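Local coordinates for DNA repair protein RecO (Deinococcus radiodurans, PDB 1W3S) that probably takes part in DNA repair and homologous recombination by the RecF pathway, and binds a zinc ion, at residues P86-F91 against P127-V132; G78-L83 against S119-A124; K35-G40 against N66-V71. All blocks are in the same frame, centred on the assembly; numbering follows the deposited sequence.

Interaction 1. Residues P86-F91 against P127-V132; sequences PERYAF and PDPEWV
The Phe91 ring lies against the first turn of the helix that begins at Pro129, and one of its faces takes the backbone there. CA of Glu130 stands 3.8 Å from the Phe91 ring centroid and only 15° off the ring normal, a CH-pi contact. Pro129 O sits over the same face, nearer the rim. At the far end of the ring, CZ of Phe91 is modelled 3.2 Å from CB of Glu130, a very close, possibly strained approach whose exact distance is doubtful. Where the ring begins, CD1 of Phe91 is 4.0 Å from CB of Pro129, and the two side chains cross at about a right angle. The phenyl is put there by a first torsion of -71°, which sets CG beside the backbone N. Trp215, Val123 and Pro237 also touch Phe91. An alanine here has no ring to put under Glu130 CA and CB, and would probably open a gap between helices 86-101 and 129-143.

One turn earlier, the extended Glu87 side chain brings OE2 to 4.0 Å from CG of Pro129. NH1 of Arg88 passes 4.3 Å from Pro129 CD, but its real partners are the carbonyls of Val123 and Gln126, while NE pairs with Glu85. Glu130 likewise sends OE1 away, to Trp215 NE1. Asp128 is the N-cap: its OD1 takes Trp131 N at 3.1 Å, the donor standing 58° out of the carboxylate plane, while OD2 is paired with Arg211.

No hydrogen bond joins the two segments, so their direct hold is by shape and dispersion; Arg88, Asp128 and Glu130 take polar partners outside this contact.

Interaction 2. Residues G78-L83 against S119-A124; sequences GALPTL and SLRGVA
Leu80 is the first residue of its segment to reach the helix, and it does so with a branch laid over backbone. Its CD1 is 3.5 Å from the carbonyl oxygen of Leu120, and the same methyl is 4.0 Å from Leu120 CB. CG lies beside the backbone N of Leu80 (chi1 -63°), which lets the side chain reach one helical turn back from Ala124, while Leu80 CB itself rests 4.0 Å from Ala124 CB. After Leu80 the chain passes through Pro81 into a 3-10 turn, closed by Leu83 N bonding to Leu80 O at 3.1 Å. This turn lies in the link between strand 69-78, the final strand of the N-terminal domain, which belongs to the OB clan, and helix 86-101 of the helical part that follows; here the link packs on the last turns of helix 110-125.

Thr82 comes next, the residue whose CA is nearest that of Ala124. Its OG1 donates to Ala124 O, near the C-terminal end of the helix; the modelled 2.4 Å is too short to be taken literally, so the bond's exact length is doubtful. The threonine methyl, CG2, rests on Ala124 CB at 3.7 Å.

Leu83 is the last residue of the segment and still in the 3-10 turn. Its CD2 touches CB of Ala124 at 3.5 Å and reaches CG1 of Val123 at 3.9 Å. Ala124 CB thus meets Leu80, Thr82 and Leu83 together. Phe53 and Ala92 of the surrounding fold touch Leu83 too.

Interaction 3. Residues K35-G40 against N66-V71; sequences KAIARG and NDLASV
The carbonyl oxygen of Ile37 is held by two groups of the neighbouring strand: Val71 N donates to it at 2.7 Å in an almost straight bond (179° at the hydrogen), and CA of Ser70 adds a CH...O contact at 3.4 Å. The amide N of the same residue, turned to the same strand, completes the pattern, Ile37 N giving its hydrogen to Ala69 O at 2.9 Å. Ile37 is therefore bracketed by Ala69 and Val71 and pairs with Ser70, the regular parallel bridge.

Side chains follow the pairing. Ile37 and Ser70 project on one face of the sheet, Ala36 and Ala69 on the other. With its first torsion at 174°, Val71 has CG1 anti to the backbone N and CG2 beside it; CG2 meets Ala36 CB at 3.9 Å, while Val71 CB packs on the methyl of Ala38. At the start of the pairing, Leu68 splits its methyls between two residues: CD1 is 4.0 Å from Ile37 CB, whereas CD2 lies 3.7 Å from Lys35 CB and is also touched by CD and NZ of the bent lysine chain. Beyond the strand, the Arg39 guanidinium has Ile37 CD1 over one face, 3.7 Å above its plane, and reaches a long, weak ion pair with Asp22.

The short strands 35-38 and 69-71 cross at -44°, a strong twist. Ala36 and Ala38 turn their backbone bonds the other way, to Val25 and Ile23, so this strand has an antiparallel neighbour on one flank and a parallel one on the other. A parallel third and fifth strand within an otherwise antiparallel, five-stranded closed sheet of order 1-2-3-5-4 is the hallmark of the OB fold, consistent with the clan of this N-terminal region.

How the interactions relate
Interactions 1 and 2 belong to one packing unit: their centres are 10 Å apart, their segments alternate along the chain, and the Arg88 side chain reaches into interaction 2 to touch Thr82. Between them they bring helices 86-101, 110-125 and 129-143 and the link after strand 69-78 together. Interaction 3 stands apart in the N-terminal sheet, about 15 Å from interaction 2 and about 17 Å from interaction 1 between nearest atoms, yet strand 69-78 leads from it to segment 78-83. Phe91 and Pro129, Leu83 and Ala124, and Ala36, Ile37 and Ala69 are buried; Glu87, Arg121, Lys35 and Arg39 lie exposed. The sheet contact relies on backbone hydrogen bonds, the helical ones chiefly on side-chain packing.

Interaction 1. Residues P86-F91 against P127-V132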
loop_
_atom_site.group_PDB
_atom_site.type_symbol
_atom_site.label_atom_id
_atom_site.label_comp_id
_atom_site.label_asym_id
_atom_site.label_seq_id
_atom_site.Cartn_x
_atom_site.Cartn_y
_atom_site.Cartn_z
ATOM N N PRO A 86 -0.073 6.266 17.786
ATOM C CA PRO A 86 -1.302 6.421 16.987
ATOM C C PRO A 86 -1.110 6.947 15.560
ATOM O O PRO A 86 -1.784 6.484 14.656
ATOM C CB PRO A 86 -2.135 7.408 17.816
ATOM C CG PRO A 86 -1.679 7.198 19.240
ATOM C CD PRO A 86 -0.260 6.742 19.175
ATOM N N GLU A 87 -0.207 7.903 15.353
ATOM C CA GLU A 87 -0.071 8.520 14.019
ATOM C C GLU A 87 0.684 7.594 13.069
ATOM O O GLU A 87 0.324 7.466 11.900
ATOM C CB GLU A 87 0.604 9.909 14.077
ATOM C CG GLU A 87 0.264 10.750 12.844
ATOM C CD GLU A 87 1.239 11.893 12.536
ATOM O OE1 GLU A 87 0.886 12.735 11.656
ATOM O OE2 GLU A 87 2.347 11.965 13.150
ATOM N N ARG A 88 1.727 6.949 13.583
ATOM C CA ARG A 88 2.480 5.964 12.807
ATOM C C ARG A 88 1.609 4.738 12.527
ATOM O O ARG A 88 1.548 4.260 11.401
ATOM C CB ARG A 88 3.764 5.572 13.540
ATOM C CG ARG A 88 4.676 6.745 13.838
ATOM C CD ARG A 88 6.013 6.313 14.332
ATOM N NE ARG A 88 6.888 7.427 14.667
ATOM C CZ ARG A 88 7.610 8.119 13.793
ATOM N NH1 ARG A 88 7.589 7.825 12.507
ATOM N NH2 ARG A 88 8.375 9.102 14.224
ATOM N N TYR A 89 0.921 4.247 13.553
ATOM C CA TYR A 89 -0.017 3.148 13.390
ATOM C C TYR A 89 -1.068 3.458 12.325
ATOM O O TYR A 89 -1.426 2.591 11.548
ATOM C CB TYR A 89 -0.710 2.891 14.701
ATOM C CG TYR A 89 -1.674 1.722 14.727
ATOM C CD1 TYR A 89 -1.296 0.477 15.255
ATOM C CD2 TYR A 89 -2.980 1.875 14.291
ATOM C CE1 TYR A 89 -2.175 -0.564 15.316
ATOM C CE2 TYR A 89 -3.862 0.830 14.347
ATOM C CZ TYR A 89 -3.462 -0.385 14.863
ATOM O OH TYR A 89 -4.390 -1.408 14.918
ATOM N N ALA A 90 -1.555 4.696 12.316
ATOM C CA ALA A 90 -2.565 5.170 11.346
ATOM C C ALA A 90 -2.098 5.017 9.900
ATOM O O ALA A 90 -2.805 4.473 9.065
ATOM C CB ALA A 90 -2.902 6.639 11.620
ATOM N N PHE A 91 -0.889 5.494 9.630
ATOM C CA PHE A 91 -0.277 5.346 8.297
ATOM C C PHE A 91 0.169 3.916 7.943
ATOM O O PHE A 91 0.200 3.560 6.770
ATOM C CB PHE A 91 0.857 6.367 8.109
ATOM C CG PHE A 91 0.352 7.778 7.957
ATOM C CD1 PHE A 91 0.575 8.730 8.937
ATOM C CD2 PHE A 91 -0.410 8.132 6.854
ATOM C CE1 PHE A 91 0.075 10.022 8.805
ATOM C CE2 PHE A 91 -0.917 9.416 6.714
ATOM C CZ PHE A 91 -0.671 10.361 7.700
ATOM N N PRO A 127 10.685 11.232 10.617
ATOM C CA PRO A 127 9.979 12.408 11.143
ATOM C C PRO A 127 8.615 12.654 10.497
ATOM O O PRO A 127 7.718 13.160 11.164
ATOM C CB PRO A 127 10.909 13.571 10.781
ATOM C CG PRO A 127 12.220 12.990 10.630
ATOM C CD PRO A 127 12.004 11.613 10.077
ATOM N N ASP A 128 8.487 12.293 9.215
ATOM C CA ASP A 128 7.295 12.562 8.407
ATOM C C ASP A 128 6.697 11.265 7.840
ATOM O O ASP A 128 6.967 10.901 6.692
ATOM C CB ASP A 128 7.662 13.512 7.256
ATOM C CG ASP A 128 6.472 14.331 6.760
ATOM O OD1 ASP A 128 5.303 13.879 6.821
ATOM O OD2 ASP A 128 6.629 15.472 6.287
ATOM N N PRO A 129 5.902 10.562 8.647
ATOM C CA PRO A 129 5.237 9.355 8.194
ATOM C C PRO A 129 4.196 9.581 7.096
ATOM O O PRO A 129 3.978 8.697 6.272
ATOM C CB PRO A 129 4.582 8.811 9.475
ATOM C CG PRO A 129 4.453 9.965 10.381
ATOM C CD PRO A 129 5.627 10.831 10.072
ATOM N N GLU A 130 3.552 10.743 7.083
ATOM C CA GLU A 130 2.533 11.022 6.081
ATOM C C GLU A 130 3.191 11.196 4.723
ATOM O O GLU A 130 2.615 10.818 3.703
ATOM C CB GLU A 130 1.672 12.219 6.513
ATOM C CG GLU A 130 1.752 13.524 5.733
ATOM C CD GLU A 130 0.482 13.768 4.950
ATOM O OE1 GLU A 130 0.056 12.810 4.281
ATOM O OE2 GLU A 130 -0.084 14.883 5.007
ATOM N N TRP A 131 4.418 11.722 4.719
ATOM C CA TRP A 131 5.183 11.831 3.497
ATOM C C TRP A 131 5.617 10.443 2.986
ATOM O O TRP A 131 5.521 10.152 1.783
ATOM C CB TRP A 131 6.380 12.780 3.661
ATOM C CG TRP A 131 7.083 12.978 2.365
ATOM C CD1 TRP A 131 8.383 12.728 2.090
ATOM C CD2 TRP A 131 6.489 13.408 1.134
ATOM N NE1 TRP A 131 8.645 12.977 0.765
ATOM C CE2 TRP A 131 7.492 13.389 0.156
ATOM C CE3 TRP A 131 5.194 13.795 0.757
ATOM C CZ2 TRP A 131 7.257 13.756 -1.156
ATOM C CZ3 TRP A 131 4.961 14.159 -0.549
ATOM C CH2 TRP A 131 5.981 14.134 -1.489
ATOM N N VAL A 132 6.066 9.579 3.897
ATOM C CA VAL A 132 6.409 8.193 3.537
ATOM C C VAL A 132 5.177 7.471 2.980
ATOM O O VAL A 132 5.279 6.750 2.016
ATOM C CB VAL A 132 6.997 7.398 4.743
ATOM C CG1 VAL A 132 7.231 5.921 4.374
ATOM C CG2 VAL A 132 8.303 8.023 5.240
#

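Interaction 2. Residues G78-L83 against S119-A124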
loop_
_atom_site.group_PDB
_atom_site.type_symbol
_atom_site.label_atom_id
_atom_site.label_comp_id
_atom_site.label_asym_id
_atom_site.label_seq_id
_atom_site.Cartn_x
_atom_site.Cartn_y
_atom_site.Cartn_z
ATOM N N GLY A 78 10.670 -10.226 13.387
ATOM C CA GLY A 78 10.969 -8.793 13.468
ATOM C C GLY A 78 9.723 -7.975 13.761
ATOM O O GLY A 78 8.629 -8.313 13.300
ATOM N N ALA A 79 9.884 -6.905 14.530
ATOM C CA ALA A 79 8.788 -5.987 14.826
ATOM C C ALA A 79 9.238 -4.527 14.894
ATOM O O ALA A 79 10.410 -4.234 15.121
ATOM C CB ALA A 79 8.109 -6.388 16.144
ATOM N N LEU A 80 8.277 -3.623 14.694
ATOM C CA LEU A 80 8.495 -2.177 14.760
ATOM C C LEU A 80 7.641 -1.615 15.896
ATOM O O LEU A 80 6.504 -1.220 15.675
ATOM C CB LEU A 80 8.143 -1.524 13.411
ATOM C CG LEU A 80 9.023 -1.984 12.233
ATOM C CD1 LEU A 80 8.348 -1.741 10.890
ATOM C CD2 LEU A 80 10.382 -1.314 12.265
ATOM N N PRO A 81 8.176 -1.593 17.115
ATOM C CA PRO A 81 7.392 -1.209 18.306
ATOM C C PRO A 81 6.849 0.244 18.293
ATOM O O PRO A 81 5.875 0.589 18.969
ATOM C CB PRO A 81 8.390 -1.397 19.456
ATOM C CG PRO A 81 9.720 -1.405 18.821
ATOM C CD PRO A 81 9.561 -1.942 17.453
ATOM N N THR A 82 7.542 1.054 17.515
ATOM C CA THR A 82 7.219 2.458 17.229
ATOM C C THR A 82 5.898 2.669 16.450
ATOM O O THR A 82 5.383 3.778 16.409
ATOM C CB THR A 82 8.438 3.099 16.473
ATOM O OG1 THR A 82 7.971 3.821 15.343
ATOM C CG2 THR A 82 9.336 2.019 15.767
ATOM N N LEU A 83 5.343 1.616 15.852
ATOM C CA LEU A 83 3.998 1.693 15.250
ATOM C C LEU A 83 2.878 1.667 16.309
ATOM O O LEU A 83 1.709 1.703 15.972
ATOM C CB LEU A 83 3.775 0.569 14.231
ATOM C CG LEU A 83 4.781 0.467 13.063
ATOM C CD1 LEU A 83 4.425 -0.688 12.123
ATOM C CD2 LEU A 83 4.891 1.769 12.271
ATOM N N SER A 119 8.165 0.581 3.433
ATOM C CA SER A 119 7.164 1.607 3.772
ATOM C C SER A 119 6.854 1.537 5.260
ATOM O O SER A 119 6.831 2.560 5.944
ATOM C CB SER A 119 5.889 1.492 2.908
ATOM O OG SER A 119 4.964 0.541 3.385
ATOM N N LEU A 120 6.665 0.333 5.781
ATOM C CA LEU A 120 6.464 0.178 7.229
ATOM C C LEU A 120 7.652 0.639 8.033
ATOM O O LEU A 120 7.484 1.188 9.110
ATOM C CB LEU A 120 6.123 -1.271 7.602
ATOM C CG LEU A 120 4.756 -1.753 7.137
ATOM C CD1 LEU A 120 4.410 -3.027 7.858
ATOM C CD2 LEU A 120 3.647 -0.709 7.348
ATOM N N ARG A 121 8.854 0.415 7.526
ATOM C CA ARG A 121 10.057 0.946 8.198
ATOM C C ARG A 121 10.131 2.486 8.158
ATOM O O ARG A 121 10.467 3.116 9.150
ATOM C CB ARG A 121 11.324 0.341 7.602
ATOM C CG ARG A 121 11.534 -1.113 7.979
ATOM C CD ARG A 121 12.980 -1.579 7.845
ATOM N NE ARG A 121 13.557 -1.200 6.556
ATOM C CZ ARG A 121 13.364 -1.848 5.417
ATOM N NH1 ARG A 121 12.626 -2.946 5.385
ATOM N NH2 ARG A 121 13.922 -1.404 4.302
ATOM N N GLY A 122 9.825 3.091 7.018
ATOM C CA GLY A 122 9.783 4.547 6.948
ATOM C C GLY A 122 8.717 5.133 7.862
ATOM O O GLY A 122 8.965 6.065 8.614
ATOM N N VAL A 123 7.525 4.574 7.812
ATOM C CA VAL A 123 6.453 5.040 8.675
ATOM C C VAL A 123 6.864 4.994 10.154
ATOM O O VAL A 123 6.544 5.913 10.898
ATOM C CB VAL A 123 5.144 4.239 8.426
ATOM C CG1 VAL A 123 4.130 4.453 9.545
ATOM C CG2 VAL A 123 4.547 4.621 7.069
ATOM N N ALA A 124 7.563 3.935 10.563
ATOM C CA ALA A 124 7.937 3.726 11.965
ATOM C C ALA A 124 9.053 4.642 12.425
ATOM O O ALA A 124 9.077 5.074 13.583
ATOM C CB ALA A 124 8.372 2.280 12.190
#

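Interaction 3. Residues K35-G40 against N66-V71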
loop_
_atom_site.group_PDB
_atom_site.type_symbol
_atom_site.label_atom_id
_atom_site.label_comp_id
_atom_site.label_asym_id
_atom_site.label_seq_id
_atom_site.Cartn_x
_atom_site.Cartn_y
_atom_site.Cartn_z
ATOM N N LYS A 35 -3.587 -15.914 2.805
ATOM C CA LYS A 35 -4.656 -15.961 3.803
ATOM C C LYS A 35 -4.488 -17.235 4.659
ATOM O O LYS A 35 -4.313 -18.333 4.131
ATOM C CB LYS A 35 -6.010 -15.960 3.086
ATOM C CG LYS A 35 -6.972 -14.854 3.492
ATOM C CD LYS A 35 -7.413 -14.983 4.961
ATOM C CE LYS A 35 -8.833 -14.446 5.195
ATOM N NZ LYS A 35 -9.865 -15.245 4.475
ATOM N N ALA A 36 -4.555 -17.098 5.976
ATOM C CA ALA A 36 -4.262 -18.215 6.880
ATOM C C ALA A 36 -5.096 -18.185 8.165
ATOM O O ALA A 36 -5.692 -17.160 8.500
ATOM C CB ALA A 36 -2.776 -18.217 7.217
ATOM N N ILE A 37 -5.131 -19.320 8.870
ATOM C CA ILE A 37 -5.813 -19.433 10.170
ATOM C C ILE A 37 -4.964 -20.163 11.213
ATOM O O ILE A 37 -4.339 -21.178 10.932
ATOM C CB ILE A 37 -7.225 -20.099 10.032
ATOM C CG1 ILE A 37 -7.940 -20.161 11.385
ATOM C CG2 ILE A 37 -7.154 -21.498 9.426
ATOM C CD1 ILE A 37 -9.448 -20.263 11.257
ATOM N N ALA A 38 -4.934 -19.607 12.417
ATOM C CA ALA A 38 -4.285 -20.234 13.553
ATOM C C ALA A 38 -5.357 -20.615 14.575
ATOM O O ALA A 38 -5.929 -19.749 15.226
ATOM C CB ALA A 38 -3.266 -19.291 14.166
ATOM N N ARG A 39 -5.618 -21.917 14.694
ATOM C CA ARG A 39 -6.643 -22.467 15.591
ATOM C C ARG A 39 -6.306 -22.280 17.063
ATOM O O ARG A 39 -5.151 -22.034 17.423
ATOM C CB ARG A 39 -6.820 -23.962 15.324
ATOM C CG ARG A 39 -7.327 -24.292 13.932
ATOM C CD ARG A 39 -8.800 -24.008 13.734
ATOM N NE ARG A 39 -9.173 -23.984 12.316
ATOM C CZ ARG A 39 -10.429 -23.890 11.873
ATOM N NH1 ARG A 39 -11.449 -23.801 12.726
ATOM N NH2 ARG A 39 -10.671 -23.874 10.566
ATOM N N GLY A 40 -7.319 -22.399 17.918
ATOM C CA GLY A 40 -7.106 -22.350 19.372
ATOM C C GLY A 40 -8.273 -22.878 20.199
ATOM O O GLY A 40 -9.052 -23.722 19.738
ATOM N N ASN A 66 -9.421 -28.064 3.367
ATOM C CA ASN A 66 -9.420 -26.776 4.075
ATOM C C ASN A 66 -8.989 -25.673 3.141
ATOM O O ASN A 66 -7.833 -25.625 2.739
ATOM C CB ASN A 66 -8.542 -26.775 5.351
ATOM C CG ASN A 66 -7.483 -27.876 5.367
ATOM O OD1 ASN A 66 -6.488 -27.816 4.647
ATOM N ND2 ASN A 66 -7.689 -28.874 6.220
ATOM N N ASP A 67 -9.926 -24.791 2.798
ATOM C CA ASP A 67 -9.642 -23.702 1.854
ATOM C C ASP A 67 -8.691 -22.683 2.451
ATOM O O ASP A 67 -7.876 -22.116 1.722
ATOM C CB ASP A 67 -10.926 -23.011 1.368
ATOM C CG ASP A 67 -11.197 -23.261 -0.115
ATOM O OD1 ASP A 67 -10.293 -22.948 -0.940
ATOM O OD2 ASP A 67 -12.277 -23.759 -0.547
ATOM N N LEU A 68 -8.783 -22.453 3.760
ATOM C CA LEU A 68 -7.789 -21.632 4.439
ATOM C C LEU A 68 -6.618 -22.489 4.881
ATOM O O LEU A 68 -6.820 -23.545 5.482
ATOM C CB LEU A 68 -8.374 -20.912 5.661
ATOM C CG LEU A 68 -8.958 -19.520 5.443
ATOM C CD1 LEU A 68 -9.255 -18.902 6.790
ATOM C CD2 LEU A 68 -8.025 -18.636 4.648
ATOM N N ALA A 69 -5.404 -22.018 4.588
ATOM C CA ALA A 69 -4.187 -22.654 5.054
ATOM C C ALA A 69 -4.137 -22.544 6.564
ATOM O O ALA A 69 -4.570 -21.549 7.133
ATOM C CB ALA A 69 -2.984 -22.002 4.434
ATOM N N SER A 70 -3.616 -23.574 7.219
ATOM C CA SER A 70 -3.656 -23.649 8.667
ATOM C C SER A 70 -2.263 -23.470 9.245
ATOM O O SER A 70 -1.342 -24.177 8.876
ATOM C CB SER A 70 -4.263 -24.979 9.120
ATOM O OG SER A 70 -4.683 -24.900 10.472
ATOM N N VAL A 71 -2.126 -22.526 10.167
ATOM C CA VAL A 71 -0.838 -22.199 10.765
ATOM C C VAL A 71 -0.438 -23.262 11.795
ATOM O O VAL A 71 -1.111 -23.458 12.805
ATOM C CB VAL A 71 -0.874 -20.776 11.417
ATOM C CG1 VAL A 71 0.399 -20.482 12.170
ATOM C CG2 VAL A 71 -1.117 -19.705 10.359
#